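Local coordinates for spermidine synthase (Corynebacterium glutamicum ATCC 13032, PDB 3GJY), which probably makes spermidine by transferring an aminopropyl group to putrescine, as a spermidine synthase with a methyltransferase-like fold, at residues A[71-76]-A[267-272]; A[106-111]-A[138-143]; A[185-190]-A[217-222]. All blocks are in the same frame, centred on the assembly; numbering follows the deposited sequence.

Contact 1: A[71-76]-A[267-272]; sequences MRWIAT and GGVPAQ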
loop_
_atom_site.group_PDB
_atom_site.type_symbol
_atom_site.label_atom_id
_atom_site.label_comp_id
_atom_site.label_asym_id
_atom_site.label_seq_id
_atom_site.Cartn_x
_atom_site.Cartn_y
_atom_site.Cartn_z
HETATM N N MSE A 71 -2.127 7.336 1.662
HETATM C CA MSE A 71 -0.637 7.278 1.558
HETATM C C MSE A 71 0.013 7.813 2.810
HETATM O O MSE A 71 0.994 7.237 3.307
HETATM C CB MSE A 71 -0.150 8.066 0.334
HETATM C CG MSE A 71 -0.521 7.471 -1.010
HETATM SE SE MSE A 71 0.419 8.375 -2.424
HETATM C CE MSE A 71 -0.488 7.518 -3.883
ATOM N N ARG A 72 -0.584 8.884 3.365
ATOM C CA ARG A 72 -0.110 9.390 4.651
ATOM C C ARG A 72 -0.255 8.318 5.738
ATOM O O ARG A 72 0.621 8.209 6.633
ATOM C CB ARG A 72 -0.909 10.629 5.054
ATOM C CG ARG A 72 -0.730 11.768 4.072
ATOM C CD ARG A 72 -1.646 12.934 4.435
ATOM N NE ARG A 72 -1.242 13.609 5.657
ATOM C CZ ARG A 72 -0.425 14.662 5.689
ATOM N NH1 ARG A 72 0.107 15.167 4.573
ATOM N NH2 ARG A 72 -0.125 15.209 6.849
ATOM N N TRP A 73 -1.359 7.567 5.690
ATOM C CA TRP A 73 -1.602 6.533 6.713
ATOM C C TRP A 73 -0.611 5.385 6.600
ATOM O O TRP A 73 -0.078 4.909 7.612
ATOM C CB TRP A 73 -3.044 6.024 6.653
ATOM C CG TRP A 73 -4.056 7.133 6.781
ATOM C CD1 TRP A 73 -3.855 8.402 7.260
ATOM C CD2 TRP A 73 -5.423 7.044 6.436
ATOM N NE1 TRP A 73 -5.018 9.134 7.192
ATOM C CE2 TRP A 73 -6.008 8.315 6.709
ATOM C CE3 TRP A 73 -6.231 6.014 5.933
ATOM C CZ2 TRP A 73 -7.363 8.585 6.461
ATOM C CZ3 TRP A 73 -7.610 6.293 5.703
ATOM C CH2 TRP A 73 -8.140 7.560 5.972
ATOM N N ILE A 74 -0.356 4.941 5.361
ATOM C CA ILE A 74 0.695 3.923 5.139
ATOM C C ILE A 74 2.052 4.463 5.655
ATOM O O ILE A 74 2.790 3.746 6.347
ATOM C CB ILE A 74 0.797 3.512 3.666
ATOM C CG1 ILE A 74 -0.478 2.753 3.279
ATOM C CG2 ILE A 74 2.036 2.655 3.430
ATOM C CD1 ILE A 74 -0.606 2.544 1.764
ATOM N N ALA A 75 2.387 5.705 5.308
ATOM C CA ALA A 75 3.658 6.277 5.774
ATOM C C ALA A 75 3.746 6.218 7.292
ATOM O O ALA A 75 4.765 5.809 7.838
ATOM C CB ALA A 75 3.791 7.728 5.315
ATOM N N THR A 76 2.678 6.633 7.983
ATOM C CA THR A 76 2.709 6.680 9.439
ATOM C C THR A 76 2.833 5.265 10.041
ATOM O O THR A 76 3.677 5.023 10.931
ATOM C CB THR A 76 1.435 7.366 9.960
ATOM O OG1 THR A 76 1.461 8.735 9.553
ATOM C CG2 THR A 76 1.345 7.254 11.499
ATOM N N GLY A 267 -3.739 14.990 8.874
ATOM C CA GLY A 267 -4.207 15.052 7.476
ATOM C C GLY A 267 -5.548 15.761 7.334
ATOM O O GLY A 267 -6.087 16.254 8.315
ATOM N N GLY A 268 -6.114 15.753 6.135
ATOM C CA GLY A 268 -7.436 16.345 5.902
ATOM C C GLY A 268 -8.584 15.520 6.431
ATOM O O GLY A 268 -9.694 16.015 6.614
ATOM N N VAL A 269 -8.324 14.238 6.641
ATOM C CA VAL A 269 -9.308 13.338 7.212
ATOM C C VAL A 269 -8.659 12.720 8.440
ATOM O O VAL A 269 -7.692 11.978 8.316
ATOM C CB VAL A 269 -9.676 12.220 6.202
ATOM C CG1 VAL A 269 -10.528 11.134 6.879
ATOM C CG2 VAL A 269 -10.405 12.822 5.006
ATOM N N PRO A 270 -9.135 13.061 9.652
ATOM C CA PRO A 270 -8.475 12.490 10.831
ATOM C C PRO A 270 -8.735 10.993 10.913
ATOM O O PRO A 270 -9.857 10.548 10.780
ATOM C CB PRO A 270 -9.141 13.231 12.011
ATOM C CG PRO A 270 -10.440 13.679 11.466
ATOM C CD PRO A 270 -10.156 14.050 10.027
ATOM N N ALA A 271 -7.689 10.217 11.075
ATOM C CA ALA A 271 -7.864 8.761 11.073
ATOM C C ALA A 271 -7.598 8.163 12.435
ATOM O O ALA A 271 -7.147 8.863 13.339
ATOM C CB ALA A 271 -6.948 8.118 10.045
ATOM N N GLN A 272 -7.883 6.871 12.569
ATOM C CA GLN A 272 -7.767 6.157 13.847
ATOM C C GLN A 272 -6.870 4.923 13.653
ATOM O O GLN A 272 -7.015 4.191 12.672
ATOM C CB GLN A 272 -9.160 5.687 14.314
ATOM C CG GLN A 272 -10.095 6.872 14.647
ATOM C CD GLN A 272 -11.566 6.521 14.799
ATOM O OE1 GLN A 272 -12.005 5.393 14.541
ATOM N NE2 GLN A 272 -12.354 7.525 15.183
HETATM O O HOH W 1 -4.984 11.970 8.237
#

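Contact 2: A[106-111]-A[138-143]; sequences YFADVY and APRVKI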
loop_
_atom_site.group_PDB
_atom_site.type_symbol
_atom_site.label_atom_id
_atom_site.label_comp_id
_atom_site.label_asym_id
_atom_site.label_seq_id
_atom_site.Cartn_x
_atom_site.Cartn_y
_atom_site.Cartn_z
ATOM N N TYR A 106 8.624 8.184 -1.686
ATOM C CA TYR A 106 8.551 8.670 -0.314
ATOM C C TYR A 106 9.512 7.900 0.598
ATOM O O TYR A 106 10.346 8.490 1.306
ATOM C CB TYR A 106 7.097 8.511 0.172
ATOM C CG TYR A 106 6.922 8.888 1.612
ATOM C CD1 TYR A 106 6.657 10.213 1.983
ATOM C CD2 TYR A 106 7.032 7.939 2.615
ATOM C CE1 TYR A 106 6.509 10.569 3.319
ATOM C CE2 TYR A 106 6.917 8.281 3.966
ATOM C CZ TYR A 106 6.661 9.608 4.309
ATOM O OH TYR A 106 6.532 9.942 5.636
ATOM N N PHE A 107 9.392 6.558 0.581
ATOM C CA PHE A 107 10.247 5.757 1.452
ATOM C C PHE A 107 11.705 5.860 1.071
ATOM O O PHE A 107 12.583 5.772 1.930
ATOM C CB PHE A 107 9.805 4.288 1.517
ATOM C CG PHE A 107 8.563 4.087 2.333
ATOM C CD1 PHE A 107 8.586 4.283 3.690
ATOM C CD2 PHE A 107 7.356 3.819 1.718
ATOM C CE1 PHE A 107 7.418 4.125 4.451
ATOM C CE2 PHE A 107 6.178 3.690 2.467
ATOM C CZ PHE A 107 6.220 3.844 3.844
ATOM N N ALA A 108 11.973 6.017 -0.222
ATOM C CA ALA A 108 13.374 6.175 -0.662
ATOM C C ALA A 108 14.004 7.449 -0.062
ATOM O O ALA A 108 15.214 7.481 0.235
ATOM C CB ALA A 108 13.481 6.187 -2.159
ATOM N N ASP A 109 13.187 8.487 0.139
ATOM C CA ASP A 109 13.737 9.706 0.731
ATOM C C ASP A 109 13.849 9.634 2.263
ATOM O O ASP A 109 14.850 10.069 2.855
ATOM C CB ASP A 109 12.889 10.920 0.343
ATOM C CG ASP A 109 13.596 12.223 0.665
ATOM O OD1 ASP A 109 14.639 12.492 0.028
ATOM O OD2 ASP A 109 13.118 12.958 1.552
ATOM N N VAL A 110 12.820 9.067 2.892
ATOM C CA VAL A 110 12.827 8.900 4.352
ATOM C C VAL A 110 13.967 7.971 4.800
ATOM O O VAL A 110 14.637 8.240 5.815
ATOM C CB VAL A 110 11.489 8.359 4.842
ATOM C CG1 VAL A 110 11.523 8.014 6.350
ATOM C CG2 VAL A 110 10.408 9.408 4.578
ATOM N N TYR A 111 14.192 6.922 4.010
ATOM C CA TYR A 111 15.199 5.919 4.293
ATOM C C TYR A 111 16.151 5.876 3.112
ATOM O O TYR A 111 15.954 5.114 2.159
ATOM C CB TYR A 111 14.510 4.570 4.502
ATOM C CG TYR A 111 13.510 4.541 5.642
ATOM C CD1 TYR A 111 13.939 4.759 6.967
ATOM C CD2 TYR A 111 12.157 4.288 5.400
ATOM C CE1 TYR A 111 13.046 4.751 8.047
ATOM C CE2 TYR A 111 11.226 4.256 6.468
ATOM C CZ TYR A 111 11.686 4.495 7.793
ATOM O OH TYR A 111 10.801 4.425 8.830
ATOM N N ALA A 138 17.401 3.498 -9.797
ATOM C CA ALA A 138 17.509 2.141 -9.265
ATOM C C ALA A 138 18.903 1.959 -8.624
ATOM O O ALA A 138 19.886 2.473 -9.166
ATOM C CB ALA A 138 17.303 1.121 -10.380
ATOM N N PRO A 139 19.016 1.228 -7.495
ATOM C CA PRO A 139 17.991 0.398 -6.855
ATOM C C PRO A 139 17.174 1.138 -5.777
ATOM O O PRO A 139 16.324 0.508 -5.128
ATOM C CB PRO A 139 18.826 -0.716 -6.213
ATOM C CG PRO A 139 20.086 0.007 -5.784
ATOM C CD PRO A 139 20.362 0.941 -6.941
ATOM N N ARG A 140 17.381 2.438 -5.583
ATOM C CA ARG A 140 16.586 3.162 -4.549
ATOM C C ARG A 140 15.115 3.054 -4.886
ATOM O O ARG A 140 14.300 2.774 -4.015
ATOM C CB ARG A 140 17.044 4.613 -4.391
ATOM C CG ARG A 140 18.439 4.686 -3.785
ATOM C CD ARG A 140 18.856 6.132 -3.645
ATOM N NE ARG A 140 18.000 6.791 -2.679
ATOM C CZ ARG A 140 17.778 8.106 -2.623
ATOM N NH1 ARG A 140 16.964 8.594 -1.688
ATOM N NH2 ARG A 140 18.354 8.946 -3.495
ATOM N N VAL A 141 14.782 3.302 -6.145
ATOM C CA VAL A 141 13.475 2.915 -6.710
ATOM C C VAL A 141 13.759 2.151 -7.992
ATOM O O VAL A 141 14.404 2.676 -8.888
ATOM C CB VAL A 141 12.518 4.108 -6.991
ATOM C CG1 VAL A 141 11.226 3.592 -7.708
ATOM C CG2 VAL A 141 12.144 4.801 -5.659
ATOM N N LYS A 142 13.318 0.896 -8.034
ATOM C CA LYS A 142 13.487 -0.005 -9.195
ATOM C C LYS A 142 12.127 -0.476 -9.630
ATOM O O LYS A 142 11.342 -0.882 -8.765
ATOM C CB LYS A 142 14.360 -1.197 -8.820
ATOM C CG LYS A 142 14.639 -2.220 -9.936
ATOM C CD LYS A 142 15.575 -3.328 -9.318
ATOM C CE LYS A 142 16.048 -4.350 -10.317
ATOM N NZ LYS A 142 16.945 -5.363 -9.640
ATOM N N ILE A 143 11.807 -0.368 -10.912
ATOM C CA ILE A 143 10.466 -0.769 -11.412
ATOM C C ILE A 143 10.572 -2.079 -12.169
ATOM O O ILE A 143 11.436 -2.230 -13.049
ATOM C CB ILE A 143 9.832 0.320 -12.316
ATOM C CG1 ILE A 143 9.851 1.700 -11.603
ATOM C CG2 ILE A 143 8.440 -0.099 -12.759
ATOM C CD1 ILE A 143 9.598 2.863 -12.527
HETATM O O HOH W 2 16.547 4.984 -0.942
HETATM O O HOH W 3 15.281 11.048 -2.163
#

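Contact 3: A[185-190]-A[217-222]; sequences HCHRGL and MEVFEH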
loop_
_atom_site.group_PDB
_atom_site.type_symbol
_atom_site.label_atom_id
_atom_site.label_comp_id
_atom_site.label_asym_id
_atom_site.label_seq_id
_atom_site.Cartn_x
_atom_site.Cartn_y
_atom_site.Cartn_z
ATOM N N HIS A 185 2.213 -16.525 0.397
ATOM C CA HIS A 185 3.358 -16.153 -0.427
ATOM C C HIS A 185 4.087 -14.934 0.154
ATOM O O HIS A 185 5.321 -14.914 0.224
ATOM C CB HIS A 185 2.936 -15.905 -1.861
ATOM C CG HIS A 185 2.594 -17.155 -2.598
ATOM N ND1 HIS A 185 1.392 -17.377 -3.242
ATOM C CD2 HIS A 185 3.306 -18.296 -2.722
ATOM C CE1 HIS A 185 1.426 -18.585 -3.804
ATOM N NE2 HIS A 185 2.571 -19.153 -3.493
ATOM N N CYS A 186 3.310 -13.937 0.562
ATOM C CA CYS A 186 3.885 -12.735 1.200
ATOM C C CYS A 186 4.640 -13.077 2.466
ATOM O O CYS A 186 5.748 -12.596 2.667
ATOM C CB CYS A 186 2.788 -11.697 1.479
ATOM S SG CYS A 186 2.110 -10.953 -0.001
ATOM N N HIS A 187 4.066 -13.962 3.283
ATOM C CA HIS A 187 4.732 -14.364 4.520
ATOM C C HIS A 187 6.078 -15.064 4.263
ATOM O O HIS A 187 7.089 -14.758 4.896
ATOM C CB HIS A 187 3.792 -15.219 5.367
ATOM C CG HIS A 187 4.342 -15.539 6.711
ATOM N ND1 HIS A 187 5.228 -16.564 6.941
ATOM C CD2 HIS A 187 4.160 -14.918 7.897
ATOM C CE1 HIS A 187 5.568 -16.564 8.217
ATOM N NE2 HIS A 187 4.934 -15.579 8.822
ATOM N N ARG A 188 6.101 -15.984 3.283
ATOM C CA ARG A 188 7.347 -16.613 2.928
ATOM C C ARG A 188 8.392 -15.590 2.491
ATOM O O ARG A 188 9.557 -15.681 2.884
ATOM C CB ARG A 188 7.135 -17.616 1.802
ATOM C CG ARG A 188 8.444 -18.359 1.408
ATOM C CD ARG A 188 8.170 -19.381 0.273
ATOM N NE ARG A 188 7.814 -18.667 -0.943
ATOM C CZ ARG A 188 6.593 -18.582 -1.470
ATOM N NH1 ARG A 188 5.563 -19.272 -0.980
ATOM N NH2 ARG A 188 6.397 -17.804 -2.535
ATOM N N GLY A 189 7.992 -14.628 1.660
ATOM C CA GLY A 189 8.981 -13.656 1.167
ATOM C C GLY A 189 9.510 -12.726 2.240
ATOM O O GLY A 189 10.598 -12.210 2.082
ATOM N N LEU A 190 8.731 -12.448 3.292
ATOM C CA LEU A 190 9.173 -11.513 4.321
ATOM C C LEU A 190 10.275 -12.084 5.193
ATOM O O LEU A 190 10.226 -13.268 5.605
ATOM C CB LEU A 190 7.986 -11.108 5.202
ATOM C CG LEU A 190 7.049 -10.097 4.535
ATOM C CD1 LEU A 190 5.744 -9.999 5.349
ATOM C CD2 LEU A 190 7.705 -8.711 4.358
HETATM N N MSE A 217 -5.132 -13.243 9.367
HETATM C CA MSE A 217 -4.994 -13.820 10.712
HETATM C C MSE A 217 -4.630 -15.309 10.721
HETATM O O MSE A 217 -4.144 -15.810 11.737
HETATM C CB MSE A 217 -6.245 -13.542 11.554
HETATM C CG MSE A 217 -6.337 -12.097 11.985
HETATM SE SE MSE A 217 -7.912 -11.773 13.058
HETATM C CE MSE A 217 -8.999 -11.164 11.727
ATOM N N GLU A 218 -4.863 -16.006 9.608
ATOM C CA GLU A 218 -4.408 -17.400 9.494
ATOM C C GLU A 218 -2.912 -17.502 9.220
ATOM O O GLU A 218 -2.304 -18.568 9.352
ATOM C CB GLU A 218 -5.115 -18.093 8.317
ATOM C CG GLU A 218 -6.535 -18.379 8.455
ATOM C CD GLU A 218 -6.994 -19.352 7.362
ATOM O OE1 GLU A 218 -6.180 -20.162 6.835
ATOM O OE2 GLU A 218 -8.168 -19.273 7.032
ATOM N N VAL A 219 -2.322 -16.413 8.731
ATOM C CA VAL A 219 -0.966 -16.422 8.212
ATOM C C VAL A 219 0.030 -15.673 9.124
ATOM O O VAL A 219 1.172 -16.146 9.331
ATOM C CB VAL A 219 -0.961 -15.818 6.807
ATOM C CG1 VAL A 219 0.455 -15.717 6.263
ATOM C CG2 VAL A 219 -1.799 -16.689 5.882
ATOM N N PHE A 220 -0.375 -14.494 9.609
ATOM C CA PHE A 220 0.450 -13.636 10.478
ATOM C C PHE A 220 -0.020 -13.785 11.912
ATOM O O PHE A 220 -1.218 -13.836 12.169
ATOM C CB PHE A 220 0.319 -12.163 10.058
ATOM C CG PHE A 220 0.872 -11.882 8.669
ATOM C CD1 PHE A 220 2.232 -11.785 8.466
ATOM C CD2 PHE A 220 0.023 -11.864 7.556
ATOM C CE1 PHE A 220 2.760 -11.555 7.186
ATOM C CE2 PHE A 220 0.534 -11.623 6.263
ATOM C CZ PHE A 220 1.921 -11.507 6.080
ATOM N N GLU A 221 0.913 -13.739 12.856
ATOM C CA GLU A 221 0.529 -13.834 14.277
ATOM C C GLU A 221 -0.191 -12.576 14.765
ATOM O O GLU A 221 -0.990 -12.627 15.687
ATOM C CB GLU A 221 1.773 -14.054 15.156
ATOM C CG GLU A 221 2.460 -15.423 14.996
ATOM C CD GLU A 221 3.738 -15.502 15.842
ATOM O OE1 GLU A 221 3.678 -15.158 17.054
ATOM O OE2 GLU A 221 4.798 -15.892 15.305
ATOM N N HIS A 222 0.074 -11.436 14.136
ATOM C CA HIS A 222 -0.447 -10.147 14.649
ATOM C C HIS A 222 -0.993 -9.299 13.510
ATOM O O HIS A 222 -0.514 -9.386 12.377
ATOM C CB HIS A 222 0.625 -9.370 15.435
ATOM C CG HIS A 222 1.210 -10.164 16.549
ATOM N ND1 HIS A 222 0.481 -10.482 17.674
ATOM C CD2 HIS A 222 2.408 -10.784 16.676
ATOM C CE1 HIS A 222 1.219 -11.242 18.464
ATOM N NE2 HIS A 222 2.392 -11.442 17.885
#

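Contact 1: A[71-76]-A[267-272]
The methyl of Ala-271 rests on one face of the Trp-73 indole, joining helix 69-85 to the loop that leads into edge strand 272-274 of a Rossmann-like, class I methyltransferase fold. It lies toward the rim of the ring system, with Ala-271 CB 3.5 Å from Trp-73 CE2. The contact counts as CH-pi: Ala-271 CB is 3.8 Å from the centroid of the five-membered ring of Trp-73 and 27° off the normal. Val-269 comes in at the benzo end of the indole instead. Its CG1 branch is 4.1 Å from Trp-73 CZ2, while its carbonyl O approaches the ring edge close to the ring plane.

No direct hydrogen bond crosses between the two segments, but a water links them. It accepts the N-H of Trp-73 NE1 at 3.0 Å, in the indole plane, and sits 2.7 Å from Val-269 O. The indole is thus met on a face by a methyl and at its N-H by solvent held against a backbone carbonyl.

One shell out, Leu-264 of helix 255-264 touches Trp-73 and pairs through its backbone with Ala-271. Glu-69 OE2, one turn before Trp-73, takes the N-H of Gly-268.

Arg-72 works along the same flank. NH1 bonds to Leu-66 O, and a bend at chi3 (70°) turns the guanidinium so that Arg-72 NE passes obliquely 3.8 Å from Gly-267 CA.

Contact 2: A[106-111]-A[138-143]
Arg-140 reaches across to the C-terminal turn of helix 102-110 and puts its guanidinium edge against the carbonyl of Ala-108. A bend at chi3 (66°) in an otherwise extended chain turns the group that way. Arg-140 NH1 donates to Ala-108 O at 2.8 Å, with the oxygen almost in the guanidinium plane. Seen from the carbonyl the approach is different: the nitrogen stands 63° out of the carbonyl plane, so the bond does not follow a lone pair. A water beside it accepts from Arg-140 NE at 2.9 Å and lies 3.1 Å from the same Ala-108 O, giving that oxygen a second polar neighbour.

Asp-109 joins in through solvent. Another water donates to its OD1 at 2.7 Å and accepts from Arg-140 NH1, while OD2 is taken by Gln-64 NE2. Beneath this polar layer the methyl of Ala-108 packs on Val-141, CB to CG2 4.0 Å, and also touches Asn-116 of strand 115-120.

Helix 102-110 is the crossover helix between parallel strands 92-96 and 115-120, and here its end is tied to the start of edge strand 141-145, in the beta-alpha-beta half of a class I methyltransferase fold.

Contact 3: A[185-190]-A[217-222]
His-187 has its CG trans to the backbone nitrogen (chi1 -173°), which carries the imidazole off helix 180-189 toward Val-219 and Phe-220. Val-219 is turned likewise, chi1 176°, a setting that presents its CG1 branch to the histidine. The Phe-220 ring leads back toward helix 180-189. The three meet where the C-terminal ends of helices 180-189 and 207-219 come together on the class I methyltransferase fold, the first helix crossing from strand 160-165 to strand 194-202 and the second leading from there to strand 222-227.

The aliphatic part packs tightly: His-187 CB and Val-219 CG1 are 3.5 Å apart as the two side chains slide past each other in opposite directions. Further along, His-187 CD2 lies 3.5 Å from the carbonyl O of Val-219, reached obliquely to the imidazole plane. The same CD2 is 3.7 Å from Phe-220 CE1. The ring planes make an angle of 59° and their centroids are 5.4 Å apart, so the pair is neither a stack nor a T-shape; it is the phenyl rim that comes up at the imidazole edge.

Asp-246 fixes the polar end of this cluster and bridges the two segments: OD2 pairs with His-187 NE2, while OD1 accepts the backbone N-H of Glu-221. The bond to NE2 probably limits rotation of the imidazole and would hold any positive charge on it next to a carboxylate. On the sheet side, Leu-190 touches Ile-163 of strand 160-165. Val-219 CG1 lies over one face of Phe-220, toward the rim, whereas Leu-190, running across at about a right angle, meets the phenyl at its edge, Leu-190 CD1 to Phe-220 CE1 3.8 Å.

How the contacts relate
After the N-terminal antiparallel sheet the chain enters helix 69-85, which opens contact 1. The loop it begins closes only at 267-272, where the chain runs into the last strand of the large mixed sheet, and so encloses both other contacts. Within it, contact 2 closes a short loop from helix 102-110 to edge strand 141-145. Contact 3 then opens on helix 180-189 and closes at the end of helix 207-219; the two follow in series and do not cross. Contacts 1 and 2 touch through helices 69-85 and 102-110, where Ala-75 CB is 3.4 Å from Tyr-106 CE2. Contact 3 stands apart, its nearest atoms about 13 Å from those of either neighbour.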